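Local atomic coordinates of dTDP-glucose 4,6-dehydratase (Klebsiella pneumoniae, PDB entry 5U4Q), a protein that binds NAD and probably catalyses the 4,6-dehydration of dTDP-glucose. Residues Ala12-Leu24 with Ile223-Asp235. Sequence-based numbering, arbitrary orientation. Where two conformers were deposited one is given.
Sequences AGFIGFHIAQRLL and IDDIVEAVVRVLD. With NAD (nicotinamide-adenine-dinucleotide), chain C.
Helix 14-24 and helix 223-234 pack with their axes 9.7 Å apart at a crossing angle of -60°, and I19 and V227 bring the backbones closest. I223, V227, V230 and V231 bring compact branched side chains that fill the space between the helices. I223 sets its CG1 over the middle of the H18 ring in a CH-pi contact, 3.5 Å from the centroid; with CG1 anti to the backbone N (chi1 -176°), the branch also reaches F14 CE1. F17 covers the other face of the imidazole toward its rim, while NE2 bonds the carbonyl of P187 and ND1 a water that donates to D224 OD1. V227 sets CG2 against H18 CB and CG1 3.6 Å from R22 CB, while I19 CD1 reaches V230 CG1 at 3.8 Å. R22 suits the border with solvent because its methylenes lie on V227 and V231. In one of its two conformers, R22 NH1 and NH2 both donate to E228 OE1, NH1 at 2.8 Å. OE1 lies in the guanidinium plane, but the nitrogens approach on its syn side, tilted from the carboxylate plane, and the planes are 30° apart. E228 OE2 takes R232 NE through its anti lone pair at 2.7 Å, completing a salt-bridge network in that conformer; R22 NE forms a salt bridge with E26. F14 N and I15 N donate hydrogen bonds to NAD O1A and O1N, as expected of the dinucleotide-binding turn of a Rossmann fold. Both helices cover the parallel sheet, L23 and L234 meeting F6 of strand 5-9, and F14 and I223 resting on V184 of strand 176-185.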
# COMPACT_ATOMS: atom_id res chain seq x y z
N ALA A 12 0.71 -9.20 -22.58
CA ALA A 12 -0.20 -8.88 -23.70
C ALA A 12 -0.58 -7.41 -23.69
O ALA A 12 -1.29 -6.96 -24.61
CB ALA A 12 -1.46 -9.73 -23.64
N GLY A 13 -0.12 -6.68 -22.68
CA GLY A 13 -0.36 -5.25 -22.57
C GLY A 13 0.67 -4.46 -23.31
O GLY A 13 1.59 -4.98 -23.87
N PHE A 14 0.51 -3.14 -23.29
CA PHE A 14 1.37 -2.23 -24.03
C PHE A 14 2.84 -2.33 -23.71
O PHE A 14 3.65 -2.72 -24.54
CB PHE A 14 0.85 -0.79 -23.81
CG PHE A 14 1.70 0.31 -24.40
CD1 PHE A 14 2.41 0.17 -25.57
CD2 PHE A 14 1.66 1.58 -23.81
CE1 PHE A 14 3.13 1.24 -26.11
CE2 PHE A 14 2.37 2.64 -24.34
CZ PHE A 14 3.10 2.47 -25.48
N ILE A 15 3.20 -1.99 -22.48
CA ILE A 15 4.61 -1.96 -22.12
C ILE A 15 5.17 -3.39 -22.09
O ILE A 15 6.24 -3.63 -22.62
CB ILE A 15 4.84 -1.19 -20.81
CG1 ILE A 15 4.32 0.24 -20.97
CG2 ILE A 15 6.31 -1.18 -20.44
CD1 ILE A 15 4.45 1.07 -19.72
N GLY A 16 4.45 -4.32 -21.47
CA GLY A 16 4.92 -5.72 -21.37
C GLY A 16 5.19 -6.36 -22.70
O GLY A 16 6.19 -7.09 -22.86
N PHE A 17 4.33 -6.10 -23.69
CA PHE A 17 4.56 -6.64 -25.03
C PHE A 17 5.93 -6.16 -25.54
O PHE A 17 6.77 -6.95 -26.00
CB PHE A 17 3.47 -6.19 -26.01
CG PHE A 17 3.90 -6.24 -27.43
CD1 PHE A 17 4.13 -7.47 -28.06
CD2 PHE A 17 4.11 -5.08 -28.15
CE1 PHE A 17 4.56 -7.51 -29.37
CE2 PHE A 17 4.53 -5.13 -29.46
CZ PHE A 17 4.76 -6.35 -30.07
N HIS A 18 6.17 -4.85 -25.49
CA HIS A 18 7.42 -4.33 -25.97
C HIS A 18 8.66 -4.83 -25.24
O HIS A 18 9.69 -5.09 -25.87
CB HIS A 18 7.40 -2.78 -25.97
CG HIS A 18 6.56 -2.19 -27.04
ND1 HIS A 18 7.05 -1.85 -28.29
CD2 HIS A 18 5.25 -1.82 -27.04
CE1 HIS A 18 6.07 -1.29 -28.99
NE2 HIS A 18 4.98 -1.28 -28.27
N ILE A 19 8.54 -5.01 -23.92
CA ILE A 19 9.66 -5.52 -23.15
C ILE A 19 9.91 -6.98 -23.55
O ILE A 19 11.04 -7.36 -23.82
CB ILE A 19 9.42 -5.40 -21.63
CG1 ILE A 19 9.29 -3.92 -21.21
CG2 ILE A 19 10.55 -6.08 -20.84
CD1 ILE A 19 10.45 -3.08 -21.53
N ALA A 20 8.84 -7.78 -23.61
CA ALA A 20 9.01 -9.19 -24.00
C ALA A 20 9.63 -9.30 -25.40
O ALA A 20 10.55 -10.09 -25.64
CB ALA A 20 7.69 -9.89 -23.98
N GLN A 21 9.14 -8.49 -26.34
CA GLN A 21 9.66 -8.54 -27.71
C GLN A 21 11.18 -8.22 -27.75
O GLN A 21 11.96 -8.89 -28.44
CB GLN A 21 8.88 -7.55 -28.59
CG GLN A 21 9.31 -7.50 -30.04
CD GLN A 21 8.49 -6.50 -30.80
OE1 GLN A 21 8.51 -5.27 -30.50
NE2 GLN A 21 7.75 -6.99 -31.77
N ARG A 22 11.59 -7.19 -27.02
CA ARG A 22 12.99 -6.81 -26.98
C ARG A 22 13.85 -7.92 -26.37
O ARG A 22 14.93 -8.24 -26.88
CB ARG A 22 13.16 -5.49 -26.23
CG ARG A 22 14.59 -5.05 -26.02
CD ARG A 22 15.36 -4.77 -27.31
NE ARG A 22 16.73 -4.42 -26.98
CZ ARG A 22 17.16 -3.19 -26.67
NH1 ARG A 22 16.32 -2.16 -26.68
NH2 ARG A 22 18.42 -2.99 -26.35
N LEU A 23 13.37 -8.52 -25.29
CA LEU A 23 14.15 -9.56 -24.61
C LEU A 23 14.29 -10.78 -25.52
O LEU A 23 15.35 -11.40 -25.57
CB LEU A 23 13.54 -9.95 -23.27
CG LEU A 23 13.56 -8.86 -22.17
CD1 LEU A 23 12.69 -9.26 -21.00
CD2 LEU A 23 14.99 -8.55 -21.74
N LEU A 24 13.22 -11.09 -26.24
CA LEU A 24 13.28 -12.20 -27.21
C LEU A 24 14.27 -11.90 -28.29
O LEU A 24 15.04 -12.81 -28.73
CB LEU A 24 11.91 -12.49 -27.80
CG LEU A 24 10.94 -13.11 -26.81
CD1 LEU A 24 9.49 -12.98 -27.23
CD2 LEU A 24 11.32 -14.57 -26.53
N ILE A 223 7.76 4.80 -26.45
CA ILE A 223 7.93 3.41 -25.99
C ILE A 223 9.33 2.85 -26.19
O ILE A 223 9.86 2.22 -25.28
CB ILE A 223 6.83 2.49 -26.60
CG1 ILE A 223 6.94 1.06 -26.04
CG2 ILE A 223 6.85 2.48 -28.12
CD1 ILE A 223 6.72 0.94 -24.54
N ASP A 224 9.97 3.08 -27.34
CA ASP A 224 11.30 2.50 -27.53
C ASP A 224 12.32 3.01 -26.52
O ASP A 224 13.24 2.26 -26.12
CB ASP A 224 11.83 2.72 -28.94
CG ASP A 224 11.11 1.91 -30.01
OD1 ASP A 224 10.16 1.17 -29.72
OD2 ASP A 224 11.51 2.06 -31.19
N ASP A 225 12.19 4.27 -26.11
CA ASP A 225 13.08 4.85 -25.11
C ASP A 225 12.84 4.20 -23.75
O ASP A 225 13.79 3.91 -23.03
CB ASP A 225 12.91 6.37 -25.07
CG ASP A 225 13.40 7.03 -26.32
OD1 ASP A 225 14.45 6.60 -26.85
OD2 ASP A 225 12.81 8.05 -26.70
N ILE A 226 11.57 3.96 -23.40
CA ILE A 226 11.25 3.23 -22.16
C ILE A 226 11.86 1.82 -22.21
O ILE A 226 12.48 1.37 -21.24
CB ILE A 226 9.72 3.11 -21.96
CG1 ILE A 226 9.10 4.50 -21.68
CG2 ILE A 226 9.36 2.10 -20.87
CD1 ILE A 226 9.55 5.18 -20.39
N VAL A 227 11.70 1.14 -23.32
CA VAL A 227 12.21 -0.23 -23.46
C VAL A 227 13.72 -0.28 -23.26
O VAL A 227 14.23 -1.13 -22.52
CB VAL A 227 11.84 -0.82 -24.82
CG1 VAL A 227 12.62 -2.12 -25.10
CG2 VAL A 227 10.35 -1.05 -24.93
N GLU A 228 14.45 0.64 -23.88
CA GLU A 228 15.90 0.66 -23.74
C GLU A 228 16.29 0.82 -22.27
O GLU A 228 17.16 0.10 -21.78
CB GLU A 228 16.51 1.78 -24.60
CG GLU A 228 18.02 1.82 -24.59
CD GLU A 228 18.66 0.56 -25.14
OE1 GLU A 228 18.08 -0.07 -26.04
OE2 GLU A 228 19.78 0.22 -24.68
N ALA A 229 15.63 1.75 -21.58
CA ALA A 229 15.94 1.99 -20.16
C ALA A 229 15.63 0.78 -19.28
O ALA A 229 16.43 0.39 -18.41
CB ALA A 229 15.16 3.17 -19.65
N VAL A 230 14.47 0.19 -19.48
CA VAL A 230 14.07 -0.94 -18.66
C VAL A 230 15.00 -2.12 -18.88
O VAL A 230 15.37 -2.79 -17.92
CB VAL A 230 12.60 -1.33 -18.94
CG1 VAL A 230 12.21 -2.62 -18.24
CG2 VAL A 230 11.69 -0.19 -18.53
N VAL A 231 15.36 -2.40 -20.12
CA VAL A 231 16.22 -3.56 -20.39
C VAL A 231 17.61 -3.32 -19.76
O VAL A 231 18.20 -4.26 -19.20
CB VAL A 231 16.21 -3.96 -21.88
CG1 VAL A 231 17.25 -5.03 -22.15
CG2 VAL A 231 14.82 -4.43 -22.28
N ARG A 232 18.11 -2.08 -19.78
CA ARG A 232 19.39 -1.74 -19.09
C ARG A 232 19.24 -1.90 -17.56
O ARG A 232 20.12 -2.49 -16.92
CB ARG A 232 19.88 -0.33 -19.42
CG ARG A 232 20.31 -0.17 -20.87
CD ARG A 232 20.89 1.18 -21.16
NE ARG A 232 21.20 1.29 -22.60
CZ ARG A 232 22.19 2.01 -23.11
NH1 ARG A 232 23.03 2.69 -22.33
NH2 ARG A 232 22.36 2.03 -24.43
N VAL A 233 18.14 -1.41 -17.00
CA VAL A 233 17.91 -1.52 -15.56
C VAL A 233 17.84 -2.97 -15.09
O VAL A 233 18.33 -3.27 -14.01
CB VAL A 233 16.63 -0.78 -15.11
CG1 VAL A 233 16.21 -1.14 -13.68
CG2 VAL A 233 16.83 0.72 -15.23
N LEU A 234 17.24 -3.84 -15.89
CA LEU A 234 17.12 -5.26 -15.53
C LEU A 234 18.50 -5.85 -15.25
O LEU A 234 18.61 -6.77 -14.42
CB LEU A 234 16.37 -6.06 -16.64
CG LEU A 234 14.83 -6.10 -16.51
CD1 LEU A 234 14.14 -6.41 -17.84
CD2 LEU A 234 14.39 -7.12 -15.46
N ASP A 235 19.54 -5.32 -15.90
CA ASP A 235 20.92 -5.81 -15.74
C ASP A 235 21.71 -5.13 -14.63
O ASP A 235 22.85 -5.53 -14.37
CB ASP A 235 21.75 -5.64 -17.04
CG ASP A 235 21.38 -6.59 -18.13
OD1 ASP A 235 20.72 -7.62 -17.89
OD2 ASP A 235 21.84 -6.31 -19.27
PA NAD C . -1.84 -2.31 -20.11
O1A NAD C . -1.73 -2.19 -21.58
O2A NAD C . -3.19 -2.28 -19.43
O5B NAD C . -1.04 -3.65 -19.68
C5B NAD C . -1.18 -4.30 -18.43
C4B NAD C . -1.54 -5.76 -18.70
O4B NAD C . -1.72 -6.34 -17.39
C3B NAD C . -2.83 -5.93 -19.48
O3B NAD C . -2.68 -6.61 -20.74
C2B NAD C . -3.72 -6.69 -18.49
O2B NAD C . -4.57 -7.67 -19.12
C1B NAD C . -2.75 -7.29 -17.48
N9A NAD C . -3.35 -7.51 -16.15
C8A NAD C . -4.05 -6.62 -15.41
N7A NAD C . -4.46 -7.19 -14.27
C5A NAD C . -4.01 -8.45 -14.27
C6A NAD C . -4.14 -9.61 -13.36
N6A NAD C . -4.80 -9.52 -12.21
N1A NAD C . -3.54 -10.73 -13.74
C2A NAD C . -2.87 -10.86 -14.90
N3A NAD C . -2.74 -9.86 -15.79
C4A NAD C . -3.29 -8.65 -15.50
O3 NAD C . -1.01 -1.15 -19.35
PN NAD C . 0.52 -0.69 -19.57
O1N NAD C . 1.29 -1.61 -20.43
O2N NAD C . 0.42 0.81 -19.84
O5D NAD C . 1.01 -0.83 -18.05
C5D NAD C . 2.11 -1.61 -17.61
C4D NAD C . 2.44 -1.15 -16.20
O4D NAD C . 3.01 0.18 -16.25
C3D NAD C . 1.30 -1.06 -15.20
O3D NAD C . 1.78 -1.52 -13.94
C2D NAD C . 1.00 0.42 -15.08
O2D NAD C . 0.49 0.79 -13.78
C1D NAD C . 2.36 1.04 -15.33
N1N NAD C . 2.25 2.39 -15.92
C2N NAD C . 2.02 2.61 -17.24
C3N NAD C . 1.93 3.91 -17.77
C7N NAD C . 1.67 4.23 -19.24
O7N NAD C . 1.77 5.40 -19.64
N7N NAD C . 1.28 3.31 -20.14
C4N NAD C . 2.05 4.98 -16.91
C5N NAD C . 2.28 4.75 -15.56
C6N NAD C . 2.35 3.45 -15.07
O HOH W 1 9.93 -1.07 -28.46